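Local coordinates for uncharacterized protein (Parabacteroides distasonis, PDB 4KW2) that is of unknown function but adopts a xylose isomerase-like TIM barrel, and may be a sugar isomerase or a related enzyme of that family, at residues Leu46-Ala51 with Phe259-Ser264; Pro125-Leu130 with Glu162-Gly167; Asp131-Leu136 with Pro170-Cys175. All coordinates share one frame; numbering follows the deposited sequence.

The three contacts lie in one eight-stranded parallel barrel. Contact 1 brings an early part of the chain, residues 46-51, which lead into the second strand, to residues 259-264 on the C-terminal helix. Contacts 2 and 3 are on the other side of the chain's centre, with centres about 31 and 27 Å from that of contact 1. They are neighbours, about 8 Å apart between centres, and they touch: Leu165 CD1 is 3.4 Å from Val174 CG2, and Pro125 CB is 3.4 Å from Ile133 CD1. Leu130 and Leu165 of contact 2 both pack on Met172 of contact 3. The bound ethanediol and sulfate probably come from the crystallisation liquor and mark no known active site.

Contact 1 of 3, residues Leu46-Ala51 with Phe259-Ser264; sequences LGMGYA and FLQKCS. With EDO (1,2-ethanediol), chain I.
Gly47 and Gln261 meet where the turn into strand 50-53 passes the last turns of helix 250-262; the nearest CA atoms are those of Met48 and Gln261, 8.7 Å apart. A side chain therefore has to span the gap, and Gln261 does so. Its CG lies beside the backbone N (chi1 -75°) and the chain then runs out extended, which carries the amide to the turn. Gln261 NE2 donates to Gly47 O at 2.8 Å, with a nearly straight N-H...O angle of 167°. The acceptor lies close to the amide plane of Gln261, while the donor is tilted 21° from the carbonyl plane of Gly47. The same NE2 rests against Met48 CG at 3.7 Å, and the two side chains cross at about a right angle.

Two waters complete the grip. One donates to both Gln261 OE1 and Leu46 O. The other accepts from Gln261 NE2 at 2.9 Å and from Gly49 N. Both ends of the amide are thus engaged, which fixes its rotation. With an alanine here in place of Gln261, Gly47 O would probably lose its direct donor and each water one of its partners. An ethanediol adds a weak bond to Gly47 O. Leu46 O also accepts from Arg254, and Met48 packs on Ile26 and Leu257.

Gly47 has positive phi and is the C-prime residue of a Schellman motif that ends helix 36-46, with Met48 N bonded to Thr43 O and Gly47 N to Gln44 O. The contact links the end of this helix to helix 250-262. These are the first and last helices of the TIM barrel, next to each other around the closed ring.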
loop_
_atom_site.group_PDB
_atom_site.type_symbol
_atom_site.label_atom_id
_atom_site.label_comp_id
_atom_site.label_asym_id
_atom_site.label_seq_id
_atom_site.Cartn_x
_atom_site.Cartn_y
_atom_site.Cartn_z
ATOM N N LEU A 46 16.841 -16.753 -8.873
ATOM C CA LEU A 46 16.937 -15.372 -9.335
ATOM C C LEU A 46 18.331 -15.016 -9.842
ATOM O O LEU A 46 18.477 -14.119 -10.666
ATOM C CB LEU A 46 16.547 -14.413 -8.210
ATOM C CG LEU A 46 15.049 -14.381 -7.900
ATOM C CD1 LEU A 46 14.793 -13.844 -6.504
ATOM C CD2 LEU A 46 14.303 -13.556 -8.945
ATOM N N GLY A 47 19.349 -15.705 -9.330
ATOM C CA GLY A 47 20.734 -15.462 -9.727
ATOM C C GLY A 47 21.371 -14.312 -8.967
ATOM O O GLY A 47 22.036 -13.470 -9.566
HETATM N N MSE A 48 21.181 -14.284 -7.647
HETATM C CA MSE A 48 21.777 -13.253 -6.784
HETATM C C MSE A 48 22.673 -13.871 -5.738
HETATM O O MSE A 48 22.400 -14.972 -5.242
HETATM C CB MSE A 48 20.669 -12.450 -6.112
HETATM C CG MSE A 48 20.069 -11.456 -7.092
HETATM SE SE MSE A 48 18.734 -10.348 -6.166
HETATM C CE MSE A 48 17.299 -11.672 -6.174
ATOM N N GLY A 49 23.742 -13.157 -5.383
ATOM C CA GLY A 49 24.770 -13.687 -4.485
ATOM C C GLY A 49 24.815 -13.058 -3.104
ATOM O O GLY A 49 25.790 -13.246 -2.372
ATOM N N TYR A 50 23.766 -12.321 -2.742
ATOM C CA TYR A 50 23.722 -11.587 -1.469
ATOM C C TYR A 50 22.310 -11.559 -0.898
ATOM O O TYR A 50 21.334 -11.635 -1.642
ATOM C CB TYR A 50 24.208 -10.150 -1.666
ATOM C CG TYR A 50 25.625 -10.044 -2.178
ATOM C CD1 TYR A 50 26.703 -10.075 -1.302
ATOM C CD2 TYR A 50 25.891 -9.914 -3.544
ATOM C CE1 TYR A 50 28.004 -9.986 -1.765
ATOM C CE2 TYR A 50 27.193 -9.820 -4.016
ATOM C CZ TYR A 50 28.241 -9.855 -3.120
ATOM O OH TYR A 50 29.531 -9.759 -3.568
ATOM N N ALA A 51 22.202 -11.446 0.422
ATOM C CA ALA A 51 20.897 -11.381 1.070
ATOM C C ALA A 51 20.884 -10.414 2.253
ATOM O O ALA A 51 21.866 -10.291 2.976
ATOM C CB ALA A 51 20.470 -12.766 1.514
ATOM N N PHE A 259 19.979 -5.944 -15.854
ATOM C CA PHE A 259 20.617 -4.631 -15.972
ATOM C C PHE A 259 21.284 -4.182 -14.671
ATOM O O PHE A 259 22.311 -3.506 -14.693
ATOM C CB PHE A 259 19.597 -3.591 -16.416
ATOM C CG PHE A 259 18.998 -3.878 -17.757
ATOM C CD1 PHE A 259 19.698 -3.584 -18.919
ATOM C CD2 PHE A 259 17.743 -4.467 -17.860
ATOM C CE1 PHE A 259 19.151 -3.857 -20.159
ATOM C CE2 PHE A 259 17.188 -4.739 -19.097
ATOM C CZ PHE A 259 17.893 -4.434 -20.249
ATOM N N LEU A 260 20.691 -4.557 -13.542
ATOM C CA LEU A 260 21.242 -4.210 -12.240
ATOM C C LEU A 260 22.569 -4.913 -11.978
ATOM O O LEU A 260 23.423 -4.374 -11.281
ATOM C CB LEU A 260 20.254 -4.569 -11.135
ATOM C CG LEU A 260 18.953 -3.776 -11.137
ATOM C CD1 LEU A 260 17.952 -4.436 -10.200
ATOM C CD2 LEU A 260 19.198 -2.328 -10.743
ATOM N N GLN A 261 22.734 -6.107 -12.542
ATOM C CA GLN A 261 23.935 -6.917 -12.327
ATOM C C GLN A 261 24.970 -6.787 -13.431
ATOM O O GLN A 261 26.147 -6.630 -13.137
ATOM C CB GLN A 261 23.561 -8.388 -12.173
ATOM C CG GLN A 261 22.952 -8.708 -10.825
ATOM C CD GLN A 261 22.461 -10.134 -10.739
ATOM O OE1 GLN A 261 21.908 -10.668 -11.701
ATOM N NE2 GLN A 261 22.659 -10.761 -9.581
ATOM N N LYS A 262 24.542 -6.869 -14.692
ATOM C CA LYS A 262 25.481 -6.897 -15.827
ATOM C C LYS A 262 26.220 -5.580 -16.042
ATOM O O LYS A 262 27.262 -5.564 -16.697
ATOM C CB LYS A 262 24.790 -7.328 -17.126
ATOM C CG LYS A 262 24.423 -8.805 -17.140
ATOM C CD LYS A 262 23.331 -9.134 -18.149
ATOM C CE LYS A 262 23.866 -9.447 -19.537
ATOM N NZ LYS A 262 22.873 -10.241 -20.317
ATOM N N CYS A 263 25.693 -4.483 -15.505
ATOM C CA CYS A 263 26.457 -3.241 -15.456
ATOM C C CYS A 263 27.691 -3.431 -14.571
ATOM O O CYS A 263 28.789 -2.983 -14.912
ATOM C CB CYS A 263 25.606 -2.090 -14.927
ATOM S SG CYS A 263 26.508 -0.523 -14.821
ATOM N N SER A 264 27.496 -4.105 -13.441
ATOM C CA SER A 264 28.585 -4.437 -12.532
ATOM C C SER A 264 29.097 -5.851 -12.802
ATOM O O SER A 264 29.806 -6.095 -13.778
ATOM C CB SER A 264 28.105 -4.315 -11.089
ATOM O OG SER A 264 27.670 -2.995 -10.826
HETATM C C1 EDO I . 26.970 -13.827 -7.719
HETATM O O1 EDO I . 27.645 -12.624 -7.320
HETATM C C2 EDO I . 25.818 -13.502 -8.668
HETATM O O2 EDO I . 24.990 -14.658 -8.860
HETATM O O HOH W 1 20.086 -12.532 -12.340
HETATM O O HOH W 2 24.073 -10.603 -7.036
#

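Contact 2 of 3, residues Pro125-Leu130 with Glu162-Gly167; sequences PELNQL and EKALKG. With SO4 (sulfate ion), chain E.
Ala164 carries the meeting of helix 157-165 with the turn that leads into helix 130-140 and with the first residue of that helix. Glu162 comes first in the segment. Its carbonyl oxygen takes the backbone N-H of Lys166, which holds the last turn together. At Ala164 the CB points to the other segment. It touches Leu130 CD1 at 3.8 Å and more loosely meets Leu127 CD2 at 4.4 Å. The CG of Leu130 stands beside its own backbone N (chi1 -67°), and the extended chi2 sends CD1 on to the methyl. Leu165 follows and turns into the core, where it packs on Ile146. Lys166 is the first residue to leave the helix. Gly167, with positive phi, then donates its N-H to the sulfate: Gly167 N to O3 is 3.0 Å, and a second bond to O2 is weak. Arg198 also binds this anion.

The facing turn is braced from within. Glu126 N donates to Gln129 OE1 at 3.0 Å, and Gln129 N returns a bond to Glu126 O. Glu126 packs on Gly185, and Gln129 on Val184, of a neighbouring subunit. Between the two segments the contact is apolar and small, one methyl against two leucine ends. It rests on a few carbon-carbon contacts, with no polar bond to set a direction.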
loop_
_atom_site.group_PDB
_atom_site.type_symbol
_atom_site.label_atom_id
_atom_site.label_comp_id
_atom_site.label_asym_id
_atom_site.label_seq_id
_atom_site.Cartn_x
_atom_site.Cartn_y
_atom_site.Cartn_z
ATOM N N PRO A 125 16.999 3.496 14.286
ATOM C CA PRO A 125 17.120 3.848 15.683
ATOM C C PRO A 125 16.632 5.257 15.972
ATOM O O PRO A 125 16.358 6.020 15.047
ATOM C CB PRO A 125 18.629 3.790 15.898
ATOM C CG PRO A 125 19.194 4.261 14.590
ATOM C CD PRO A 125 18.151 4.018 13.526
ATOM N N GLU A 126 16.533 5.587 17.253
ATOM C CA GLU A 126 16.354 6.967 17.678
ATOM C C GLU A 126 17.714 7.649 17.663
ATOM O O GLU A 126 18.751 6.980 17.672
ATOM C CB GLU A 126 15.752 7.029 19.083
ATOM C CG GLU A 126 14.300 6.584 19.158
ATOM C CD GLU A 126 13.804 6.430 20.584
ATOM O OE1 GLU A 126 14.616 6.089 21.475
ATOM O OE2 GLU A 126 12.595 6.642 20.816
ATOM N N LEU A 127 17.707 8.978 17.655
ATOM C CA LEU A 127 18.945 9.758 17.626
ATOM C C LEU A 127 19.807 9.531 18.872
ATOM O O LEU A 127 21.029 9.492 18.775
ATOM C CB LEU A 127 18.638 11.248 17.459
ATOM C CG LEU A 127 17.838 11.654 16.211
ATOM C CD1 LEU A 127 17.628 13.162 16.191
ATOM C CD2 LEU A 127 18.505 11.188 14.921
ATOM N N ASN A 128 19.178 9.357 20.032
ATOM C CA ASN A 128 19.921 9.088 21.273
ATOM C C ASN A 128 20.663 7.740 21.288
ATOM O O ASN A 128 21.598 7.552 22.067
ATOM C CB ASN A 128 18.998 9.199 22.495
ATOM C CG ASN A 128 17.929 8.117 22.534
ATOM O OD1 ASN A 128 18.225 6.937 22.730
ATOM N ND2 ASN A 128 16.675 8.519 22.367
ATOM N N GLN A 129 20.238 6.810 20.434
ATOM C CA GLN A 129 20.861 5.486 20.343
ATOM C C GLN A 129 22.102 5.452 19.444
ATOM O O GLN A 129 22.857 4.480 19.471
ATOM C CB GLN A 129 19.841 4.455 19.831
ATOM C CG GLN A 129 18.763 4.089 20.842
ATOM C CD GLN A 129 17.661 3.225 20.253
ATOM O OE1 GLN A 129 17.278 3.392 19.094
ATOM N NE2 GLN A 129 17.134 2.303 21.056
ATOM N N LEU A 130 22.313 6.497 18.650
ATOM C CA LEU A 130 23.392 6.499 17.654
ATOM C C LEU A 130 24.788 6.339 18.261
ATOM O O LEU A 130 25.614 5.587 17.733
ATOM C CB LEU A 130 23.335 7.769 16.798
ATOM C CG LEU A 130 22.106 7.893 15.888
ATOM C CD1 LEU A 130 22.175 9.177 15.075
ATOM C CD2 LEU A 130 21.981 6.686 14.969
ATOM N N GLU A 162 22.120 13.830 7.708
ATOM C CA GLU A 162 23.415 14.457 7.440
ATOM C C GLU A 162 23.979 15.087 8.710
ATOM O O GLU A 162 25.167 14.946 9.004
ATOM C CB GLU A 162 23.295 15.517 6.336
ATOM N N LYS A 163 23.116 15.776 9.456
ATOM C CA LYS A 163 23.507 16.425 10.709
ATOM C C LYS A 163 23.890 15.398 11.775
ATOM O O LYS A 163 24.866 15.586 12.500
ATOM C CB LYS A 163 22.374 17.317 11.228
ATOM N N ALA A 164 23.120 14.317 11.856
ATOM C CA ALA A 164 23.384 13.234 12.804
ATOM C C ALA A 164 24.691 12.491 12.505
ATOM O O ALA A 164 25.446 12.162 13.420
ATOM C CB ALA A 164 22.222 12.253 12.809
ATOM N N LEU A 165 24.949 12.233 11.225
ATOM C CA LEU A 165 26.125 11.467 10.806
ATOM C C LEU A 165 27.431 12.267 10.796
ATOM O O LEU A 165 28.506 11.680 10.942
ATOM C CB LEU A 165 25.893 10.845 9.424
ATOM C CG LEU A 165 24.912 9.670 9.386
ATOM C CD1 LEU A 165 24.658 9.240 7.949
ATOM C CD2 LEU A 165 25.421 8.501 10.216
ATOM N N LYS A 166 27.344 13.587 10.616
ATOM C CA LYS A 166 28.535 14.437 10.513
ATOM C C LYS A 166 29.508 14.138 11.640
ATOM O O LYS A 166 29.121 14.123 12.809
ATOM C CB LYS A 166 28.161 15.922 10.544
ATOM N N GLY A 167 30.758 13.855 11.285
ATOM C CA GLY A 167 31.801 13.594 12.277
ATOM C C GLY A 167 31.838 12.187 12.855
ATOM O O GLY A 167 32.758 11.856 13.606
HETATM S S SO4 E . 31.744 14.139 7.873
HETATM O O1 SO4 E . 32.624 14.718 6.834
HETATM O O2 SO4 E . 32.534 13.222 8.723
HETATM O O3 SO4 E . 31.181 15.224 8.706
HETATM O O4 SO4 E . 30.637 13.399 7.224
#

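Contact 3 of 3, residues Asp131-Leu136 with Pro170-Cys175; sequences DYIESL and PLMGVC
Met172 of strand 172-178, a selenomethionine in this crystal, reaches helix 130-140 and slants across the stem of Glu134. This is the helix-on-strand layer of the TIM barrel: helix 130-140 covers the outside of the sheet, over strands 143-146 and 172-178. In the first shell, Met172 CG meets Glu134 CG at 3.7 Å, so the carboxylate side chain offers its aliphatic stem to the contact. The same Met172 CG is 4.1 Å from Glu134 CD. Further out, Met172 SE sits 3.8 Å from Glu134 CA and 4.0 Å from Glu134 CB. The terminal methyl goes on to Ile133, with Met172 CE 4.2 Å from Ile133 CG2, and these two side chains cross at about a right angle. Bends at chi2 (-69°) and chi3 (-81°) fold the selenomethionine so that its selenium and methyl run beside the helix backbone.

The next shell sets these groups in place. Glu134 has its CG anti to the backbone N (chi1 -171°) and is extended beyond it. Its carboxylate is thereby carried past Met172 to the loop before the strand. There OE1 forms a salt bridge with Arg168, and OE2 accepts from the backbone N-H of Ser169. Arg168 also pairs with Asp131 on the previous turn, so one guanidinium joins two helix carboxylates to this loop. On the sheet, Met172 packs on Val144 and Ile146.

The methyl of Met172 thus touches two successive residues of the helix. Besides Ile133 it meets the stem of Glu134, where Met172 CE lies 4.1 Å from Glu134 CB.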
loop_
_atom_site.group_PDB
_atom_site.type_symbol
_atom_site.label_atom_id
_atom_site.label_comp_id
_atom_site.label_asym_id
_atom_site.label_seq_id
_atom_site.Cartn_x
_atom_site.Cartn_y
_atom_site.Cartn_z
ATOM N N ASP A 131 25.046 7.046 19.362
ATOM C CA ASP A 131 26.320 6.928 20.069
ATOM C C ASP A 131 26.622 5.480 20.435
ATOM O O ASP A 131 27.702 4.969 20.124
ATOM C CB ASP A 131 26.333 7.801 21.330
ATOM C CG ASP A 131 26.710 9.248 21.044
ATOM O OD1 ASP A 131 26.556 9.709 19.895
ATOM O OD2 ASP A 131 27.167 9.933 21.978
ATOM N N TYR A 132 25.661 4.821 21.080
ATOM C CA TYR A 132 25.834 3.433 21.494
ATOM C C TYR A 132 25.999 2.509 20.289
ATOM O O TYR A 132 26.850 1.613 20.288
ATOM C CB TYR A 132 24.653 2.970 22.347
ATOM C CG TYR A 132 24.875 1.608 22.964
ATOM C CD1 TYR A 132 25.815 1.429 23.983
ATOM C CD2 TYR A 132 24.160 0.498 22.530
ATOM C CE1 TYR A 132 26.031 0.181 24.547
ATOM C CE2 TYR A 132 24.368 -0.750 23.092
ATOM C CZ TYR A 132 25.303 -0.903 24.098
ATOM O OH TYR A 132 25.507 -2.143 24.653
ATOM N N ILE A 133 25.179 2.731 19.267
ATOM C CA ILE A 133 25.234 1.942 18.038
ATOM C C ILE A 133 26.586 2.108 17.335
ATOM O O ILE A 133 27.132 1.140 16.805
ATOM C CB ILE A 133 24.063 2.304 17.094
ATOM C CG1 ILE A 133 22.756 1.746 17.663
ATOM C CG2 ILE A 133 24.294 1.762 15.688
ATOM C CD1 ILE A 133 21.512 2.319 17.026
ATOM N N GLU A 134 27.126 3.324 17.335
ATOM C CA GLU A 134 28.436 3.566 16.725
ATOM C C GLU A 134 29.536 2.782 17.446
ATOM O O GLU A 134 30.438 2.249 16.796
ATOM C CB GLU A 134 28.773 5.060 16.698
ATOM C CG GLU A 134 30.025 5.397 15.891
ATOM C CD GLU A 134 30.299 6.892 15.792
ATOM O OE1 GLU A 134 29.653 7.680 16.514
ATOM O OE2 GLU A 134 31.171 7.285 14.989
ATOM N N SER A 135 29.453 2.700 18.776
ATOM C CA SER A 135 30.430 1.951 19.566
ATOM C C SER A 135 30.426 0.477 19.180
ATOM O O SER A 135 31.478 -0.164 19.118
ATOM C CB SER A 135 30.133 2.085 21.061
ATOM O OG SER A 135 29.833 3.425 21.398
ATOM N N LEU A 136 29.232 -0.054 18.925
ATOM C CA LEU A 136 29.073 -1.443 18.497
ATOM C C LEU A 136 29.611 -1.665 17.080
ATOM O O LEU A 136 30.267 -2.676 16.814
ATOM C CB LEU A 136 27.601 -1.867 18.578
ATOM C CG LEU A 136 27.029 -2.020 19.991
ATOM C CD1 LEU A 136 25.510 -2.103 19.951
ATOM C CD2 LEU A 136 27.606 -3.247 20.677
ATOM N N PRO A 170 33.251 6.304 9.537
ATOM C CA PRO A 170 32.768 5.973 8.190
ATOM C C PRO A 170 31.868 4.725 8.143
ATOM O O PRO A 170 31.173 4.507 7.151
ATOM C CB PRO A 170 34.059 5.733 7.390
ATOM C CG PRO A 170 35.168 6.273 8.228
ATOM C CD PRO A 170 34.714 6.160 9.646
ATOM N N LEU A 171 31.893 3.917 9.203
ATOM C CA LEU A 171 30.996 2.772 9.335
ATOM C C LEU A 171 29.523 3.192 9.444
ATOM O O LEU A 171 28.635 2.432 9.059
ATOM C CB LEU A 171 31.376 1.940 10.564
ATOM C CG LEU A 171 32.780 1.332 10.592
ATOM C CD1 LEU A 171 33.122 0.870 12.000
ATOM C CD2 LEU A 171 32.896 0.189 9.594
HETATM N N MSE A 172 29.272 4.392 9.973
HETATM C CA MSE A 172 27.906 4.902 10.134
HETATM C C MSE A 172 27.430 5.514 8.846
HETATM O O MSE A 172 27.881 6.587 8.463
HETATM C CB MSE A 172 27.849 5.938 11.257
HETATM C CG MSE A 172 28.285 5.359 12.601
HETATM SE SE MSE A 172 26.958 4.057 13.250
HETATM C CE MSE A 172 25.637 5.312 14.003
ATOM N N GLY A 173 26.507 4.836 8.170
ATOM C CA GLY A 173 26.000 5.290 6.872
ATOM C C GLY A 173 24.483 5.307 6.774
ATOM O O GLY A 173 23.775 5.283 7.789
ATOM N N VAL A 174 23.992 5.327 5.538
ATOM C CA VAL A 174 22.572 5.498 5.255
ATOM C C VAL A 174 22.006 4.362 4.409
ATOM O O VAL A 174 22.608 3.947 3.419
ATOM C CB VAL A 174 22.335 6.835 4.526
ATOM C CG1 VAL A 174 20.863 7.026 4.181
ATOM C CG2 VAL A 174 22.834 7.985 5.387
ATOM N N CYS A 175 20.841 3.868 4.816
ATOM C CA CYS A 175 20.029 2.971 3.996
ATOM C C CYS A 175 19.007 3.829 3.272
ATOM O O CYS A 175 18.056 4.316 3.881
ATOM C CB CYS A 175 19.315 1.933 4.864
ATOM S SG CYS A 175 18.270 0.775 3.948
#